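Local coordinates for protein transcriptional regulator, AsnC family (Agrobacterium tumefaciens str. C58, PDB 3I4P) that probably regulates transcription by binding specific DNA sequences, as an AsnC/Lrp-family regulator that also binds calcium, at residues A[62-67]-A[135-140]; A[67-72]-A[104-109]. All blocks are in the same frame, centred on the assembly; numbering follows the deposited sequence.

Strand 63-70, central in a four-stranded antiparallel sheet, carries both contacts: contact 1 joins it to strand 131-143, contact 2 to strand 104-110. Their centres lie about 13 Å apart; V67 lies in both segments but does its packing across contact 2. The ladder of contact 2 runs on into residues of contact 1: V65 O lies 2.8 Å from V108 N, a probable hydrogen bond. F66 CZ packs 3.4 Å from R107 CD. Along the chain contact 2 is nested inside the loop contact 1 closes. V132, calcium-binding in a structure of this protein but not in this chain, has its side chain about 3 Å from that of V67. Separately, a bound calcium ion lies about 8 Å from V67's side chain.

Contact 1 of 2, residues A[62-67]-A[135-140]; sequences KVTVFV and AFAMEQ
V65 meets F136 at a non-hydrogen-bonded antiparallel pair, the two side chains running alongside each other on one face of the sheet. V65 CG1 sits over one face of the F136 ring, 4.3 Å from its centroid and nearly on the normal, a CH-pi contact. A chi1 of -172° turns that methyl away from the backbone N and onto the ring. The other methyl, V65 CG2, touches F136 CE1 at 3.6 Å. V63 comes to the same ring from its edge, with CG1 in the ring plane 3.8 Å from F136 CD1. On the other face of the sheet, T64 CB packs against A137 CB.

These side chains ride on a backbone ladder. F66 N donates to A135 O at 2.7 Å, nearly straight, and A135 N returns a bond to F66 O; further along, A137 N donates to T64 O at 2.9 Å. The reciprocal link of that last pair is made by a water, which accepts from T64 N and donates to A137 O at 2.8 Å, where the second strand turns its corner at M138. In the ferredoxin-like beta-alpha-beta-beta-alpha-beta fold of the Lrp/AsnC effector domain, this seam pairs the first and last strands.

Helix 113-126 helps hold the F136 ring, Y116 meeting it edge to face. At the start of strand 63-70, K62 and V63 form a classic beta bulge opposite V110. On either side of the corner, A137 and then E139 and Q140 pair with a strand of a second subunit, extending the sheet across the interface, while F136 of a third subunit packs against F136 here.

Contact 2 of 2, residues A[67-72]-A[104-109]; sequences VSIRTA and YLLRVV
Within the ferredoxin-like sheet of the effector domain, V67 and I69 of the first strand pair with L106 and Y104 of the third in an antiparallel ladder. Both are hydrogen-bonded pairs. V67 N and L106 N each donate to the other residue's O at 2.8 Å, while I69 N reaches Y104 O at 2.9 Å in an almost straight bond (178°) and Y104 N answers to I69 O. Between them lies the non-hydrogen-bonded pair S68 and L105, where L105 CA brings its hydrogen to V67 O.

On the helix-facing side, I69 and V67 each reach across the ladder. In I69, CG1 lies beside the backbone N (chi1 -62°) and the chain continues extended, which turns CD1 diagonally along the ladder onto L106 CD1, 3.5 Å away. V67 CG2 likewise steps diagonally to V108 CG2 at 3.7 Å, and its CB faces L106 CB. Helices 76-88 and 113-126 cover this layer, F82 packing on both I69 and Y104. On the reverse face L105 folds CD1 back to S68 OG at 3.7 Å; F66 of a second subunit packs on L105.

Past the strand end, T71 OG1 approaches Y104 CE2 at 3.8 Å and is buried without a hydrogen-bonding partner, whereas T71 N is held by D103, which binds calcium in a structure of this protein though not in this chain. The contact therefore draws its polar bonding mainly from the backbone, and its side chains add mostly apolar packing beneath the helices.

Contact 1 of 2, residues A[62-67]-A[135-140]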
loop_
_atom_site.group_PDB
_atom_site.type_symbol
_atom_site.label_atom_id
_atom_site.label_comp_id
_atom_site.label_asym_id
_atom_site.label_seq_id
_atom_site.Cartn_x
_atom_site.Cartn_y
_atom_site.Cartn_z
ATOM N N LYS A 62 18.959 -23.316 -5.483
ATOM C CA LYS A 62 17.705 -23.391 -6.272
ATOM C C LYS A 62 16.644 -22.361 -5.920
ATOM O O LYS A 62 15.677 -22.217 -6.668
ATOM C CB LYS A 62 17.068 -24.795 -6.193
ATOM C CG LYS A 62 16.365 -25.110 -4.876
ATOM C CD LYS A 62 16.069 -26.630 -4.667
ATOM C CE LYS A 62 15.493 -26.925 -3.236
ATOM N NZ LYS A 62 16.465 -26.767 -2.041
ATOM N N VAL A 63 16.785 -21.675 -4.780
ATOM C CA VAL A 63 15.795 -20.656 -4.371
ATOM C C VAL A 63 16.320 -19.273 -4.777
ATOM O O VAL A 63 17.487 -18.943 -4.566
ATOM C CB VAL A 63 15.459 -20.714 -2.858
ATOM C CG1 VAL A 63 14.582 -19.492 -2.442
ATOM C CG2 VAL A 63 14.778 -22.059 -2.492
ATOM N N THR A 64 15.452 -18.500 -5.414
ATOM C CA THR A 64 15.671 -17.090 -5.698
ATOM C C THR A 64 14.789 -16.238 -4.769
ATOM O O THR A 64 13.602 -16.474 -4.618
ATOM C CB THR A 64 15.305 -16.734 -7.177
ATOM O OG1 THR A 64 16.181 -17.428 -8.066
ATOM C CG2 THR A 64 15.430 -15.260 -7.424
ATOM N N VAL A 65 15.401 -15.228 -4.173
ATOM C CA VAL A 65 14.736 -14.275 -3.322
ATOM C C VAL A 65 15.007 -12.904 -3.932
ATOM O O VAL A 65 16.143 -12.582 -4.261
ATOM C CB VAL A 65 15.351 -14.308 -1.916
ATOM C CG1 VAL A 65 14.519 -13.448 -0.972
ATOM C CG2 VAL A 65 15.498 -15.746 -1.459
ATOM N N PHE A 66 13.974 -12.099 -4.066
ATOM C CA PHE A 66 14.125 -10.710 -4.496
ATOM C C PHE A 66 14.003 -9.839 -3.266
ATOM O O PHE A 66 12.948 -9.816 -2.607
ATOM C CB PHE A 66 13.076 -10.324 -5.558
ATOM C CG PHE A 66 13.464 -10.759 -6.926
ATOM C CD1 PHE A 66 14.309 -9.978 -7.691
ATOM C CD2 PHE A 66 13.055 -11.998 -7.412
ATOM C CE1 PHE A 66 14.707 -10.400 -8.978
ATOM C CE2 PHE A 66 13.442 -12.421 -8.644
ATOM C CZ PHE A 66 14.269 -11.615 -9.442
ATOM N N VAL A 67 15.090 -9.144 -2.949
ATOM C CA VAL A 67 15.147 -8.382 -1.738
ATOM C C VAL A 67 14.992 -6.913 -2.086
ATOM O O VAL A 67 15.826 -6.361 -2.789
ATOM C CB VAL A 67 16.476 -8.650 -0.952
ATOM C CG1 VAL A 67 16.384 -8.083 0.417
ATOM C CG2 VAL A 67 16.793 -10.136 -0.914
ATOM N N ALA A 135 10.975 -11.177 -1.070
ATOM C CA ALA A 135 9.947 -11.954 -1.793
ATOM C C ALA A 135 10.628 -13.168 -2.478
ATOM O O ALA A 135 11.540 -13.005 -3.303
ATOM C CB ALA A 135 9.254 -11.089 -2.845
ATOM N N PHE A 136 10.142 -14.361 -2.160
ATOM C CA PHE A 136 10.655 -15.620 -2.697
ATOM C C PHE A 136 9.963 -16.000 -3.986
ATOM O O PHE A 136 8.726 -16.026 -4.054
ATOM C CB PHE A 136 10.435 -16.769 -1.680
ATOM C CG PHE A 136 11.244 -16.609 -0.405
ATOM C CD1 PHE A 136 12.450 -17.257 -0.245
ATOM C CD2 PHE A 136 10.778 -15.795 0.632
ATOM C CE1 PHE A 136 13.193 -17.096 0.939
ATOM C CE2 PHE A 136 11.506 -15.622 1.797
ATOM C CZ PHE A 136 12.731 -16.265 1.946
ATOM N N ALA A 137 10.774 -16.302 -4.997
ATOM C CA ALA A 137 10.314 -16.887 -6.243
ATOM C C ALA A 137 9.802 -18.323 -5.995
ATOM O O ALA A 137 10.442 -19.093 -5.282
ATOM C CB ALA A 137 11.459 -16.890 -7.269
HETATM N N MSE A 138 8.657 -18.668 -6.601
HETATM C CA MSE A 138 8.139 -20.042 -6.653
HETATM C C MSE A 138 8.729 -20.838 -7.800
HETATM O O MSE A 138 8.837 -22.047 -7.692
HETATM C CB MSE A 138 6.625 -20.047 -6.829
HETATM C CG MSE A 138 5.861 -19.454 -5.646
HETATM SE SE MSE A 138 6.198 -20.492 -4.051
HETATM C CE MSE A 138 7.654 -19.416 -3.384
ATOM N N GLU A 139 9.071 -20.172 -8.904
ATOM C CA GLU A 139 9.625 -20.844 -10.061
ATOM C C GLU A 139 10.422 -19.851 -10.887
ATOM O O GLU A 139 10.017 -18.715 -11.033
ATOM C CB GLU A 139 8.506 -21.476 -10.926
ATOM C CG GLU A 139 9.038 -22.224 -12.165
ATOM C CD GLU A 139 7.935 -22.841 -13.042
ATOM O OE1 GLU A 139 6.722 -22.665 -12.740
ATOM O OE2 GLU A 139 8.294 -23.489 -14.059
ATOM N N GLN A 140 11.558 -20.294 -11.416
ATOM C CA GLN A 140 12.256 -19.588 -12.484
ATOM C C GLN A 140 11.787 -20.112 -13.846
ATOM O O GLN A 140 12.220 -21.177 -14.297
ATOM C CB GLN A 140 13.749 -19.769 -12.325
ATOM C CG GLN A 140 14.625 -18.917 -13.206
ATOM C CD GLN A 140 16.110 -19.237 -12.933
ATOM O OE1 GLN A 140 16.591 -20.326 -13.289
ATOM N NE2 GLN A 140 16.830 -18.290 -12.288
HETATM O O HOH W 1 12.976 -20.015 -6.140
#

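Contact 2 of 2, residues A[67-72]-A[104-109]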
loop_
_atom_site.group_PDB
_atom_site.type_symbol
_atom_site.label_atom_id
_atom_site.label_comp_id
_atom_site.label_asym_id
_atom_site.label_seq_id
_atom_site.Cartn_x
_atom_site.Cartn_y
_atom_site.Cartn_z
ATOM N N VAL A 67 15.090 -9.144 -2.949
ATOM C CA VAL A 67 15.147 -8.382 -1.738
ATOM C C VAL A 67 14.992 -6.913 -2.086
ATOM O O VAL A 67 15.826 -6.361 -2.789
ATOM C CB VAL A 67 16.476 -8.650 -0.952
ATOM C CG1 VAL A 67 16.384 -8.083 0.417
ATOM C CG2 VAL A 67 16.793 -10.136 -0.914
ATOM N N SER A 68 13.908 -6.295 -1.620
ATOM C CA SER A 68 13.656 -4.851 -1.785
ATOM C C SER A 68 14.121 -4.005 -0.575
ATOM O O SER A 68 13.640 -4.189 0.549
ATOM C CB SER A 68 12.158 -4.622 -1.970
ATOM O OG SER A 68 11.669 -5.271 -3.127
ATOM N N ILE A 69 15.035 -3.060 -0.819
ATOM C CA ILE A 69 15.662 -2.259 0.241
ATOM C C ILE A 69 15.256 -0.806 0.105
ATOM O O ILE A 69 15.175 -0.248 -1.013
ATOM C CB ILE A 69 17.242 -2.376 0.261
ATOM C CG1 ILE A 69 17.669 -3.825 0.540
ATOM C CG2 ILE A 69 17.891 -1.460 1.362
ATOM C CD1 ILE A 69 19.202 -4.090 0.464
ATOM N N ARG A 70 14.952 -0.217 1.264
ATOM C CA ARG A 70 14.855 1.231 1.427
ATOM C C ARG A 70 15.906 1.672 2.444
ATOM O O ARG A 70 16.115 1.029 3.482
ATOM C CB ARG A 70 13.479 1.673 1.891
ATOM C CG ARG A 70 12.390 1.331 0.929
ATOM C CD ARG A 70 11.073 1.921 1.369
ATOM N NE ARG A 70 9.978 1.213 0.713
ATOM N N THR A 71 16.547 2.783 2.099
ATOM C CA THR A 71 17.632 3.364 2.827
ATOM C C THR A 71 17.105 4.686 3.434
ATOM O O THR A 71 16.021 5.170 3.075
ATOM C CB THR A 71 18.837 3.580 1.846
ATOM O OG1 THR A 71 19.386 2.308 1.433
ATOM C CG2 THR A 71 19.935 4.409 2.472
ATOM N N ALA A 72 17.843 5.212 4.410
ATOM C CA ALA A 72 17.633 6.549 4.912
ATOM C C ALA A 72 18.331 7.506 3.944
ATOM O O ALA A 72 18.972 7.060 2.988
ATOM C CB ALA A 72 18.232 6.671 6.323
ATOM N N TYR A 104 16.624 0.030 -3.592
ATOM C CA TYR A 104 17.447 -0.996 -4.196
ATOM C C TYR A 104 16.684 -2.308 -4.346
ATOM O O TYR A 104 15.804 -2.632 -3.545
ATOM C CB TYR A 104 18.729 -1.215 -3.394
ATOM C CG TYR A 104 19.650 0.020 -3.295
ATOM C CD1 TYR A 104 20.764 0.154 -4.131
ATOM C CD2 TYR A 104 19.415 1.026 -2.370
ATOM C CE1 TYR A 104 21.611 1.246 -4.044
ATOM C CE2 TYR A 104 20.259 2.128 -2.274
ATOM C CZ TYR A 104 21.365 2.230 -3.110
ATOM O OH TYR A 104 22.218 3.323 -3.027
ATOM N N LEU A 105 17.006 -3.032 -5.405
ATOM C CA LEU A 105 16.480 -4.369 -5.621
ATOM C C LEU A 105 17.655 -5.346 -5.798
ATOM O O LEU A 105 18.521 -5.146 -6.665
ATOM C CB LEU A 105 15.510 -4.424 -6.807
ATOM C CG LEU A 105 14.777 -5.760 -7.065
ATOM C CD1 LEU A 105 13.897 -6.196 -5.871
ATOM C CD2 LEU A 105 13.942 -5.711 -8.371
ATOM N N LEU A 106 17.665 -6.386 -4.960
ATOM C CA LEU A 106 18.648 -7.475 -5.073
ATOM C C LEU A 106 17.953 -8.758 -5.503
ATOM O O LEU A 106 16.817 -9.010 -5.105
ATOM C CB LEU A 106 19.374 -7.760 -3.752
ATOM C CG LEU A 106 20.225 -6.761 -2.970
ATOM C CD1 LEU A 106 19.576 -5.403 -2.780
ATOM C CD2 LEU A 106 20.551 -7.414 -1.566
ATOM N N ARG A 107 18.651 -9.543 -6.314
ATOM C CA ARG A 107 18.328 -10.958 -6.519
ATOM C C ARG A 107 19.362 -11.822 -5.828
ATOM O O ARG A 107 20.572 -11.679 -6.076
ATOM C CB ARG A 107 18.313 -11.343 -7.987
ATOM C CG ARG A 107 17.764 -12.722 -8.188
ATOM C CD ARG A 107 17.380 -13.040 -9.639
ATOM N NE ARG A 107 18.530 -13.444 -10.435
ATOM C CZ ARG A 107 19.063 -14.670 -10.528
ATOM N NH1 ARG A 107 20.117 -14.850 -11.312
ATOM N NH2 ARG A 107 18.598 -15.704 -9.863
ATOM N N VAL A 108 18.868 -12.702 -4.966
ATOM C CA VAL A 108 19.695 -13.528 -4.079
ATOM C C VAL A 108 19.362 -14.975 -4.382
ATOM O O VAL A 108 18.197 -15.311 -4.594
ATOM C CB VAL A 108 19.413 -13.191 -2.551
ATOM C CG1 VAL A 108 20.045 -14.234 -1.582
ATOM C CG2 VAL A 108 19.864 -11.739 -2.227
ATOM N N VAL A 109 20.385 -15.822 -4.432
ATOM C CA VAL A 109 20.184 -17.277 -4.608
ATOM C C VAL A 109 20.800 -18.063 -3.405
ATOM O O VAL A 109 21.903 -17.761 -2.910
ATOM C CB VAL A 109 20.705 -17.775 -6.002
ATOM C CG1 VAL A 109 19.931 -17.052 -7.179
ATOM C CG2 VAL A 109 22.179 -17.542 -6.130
#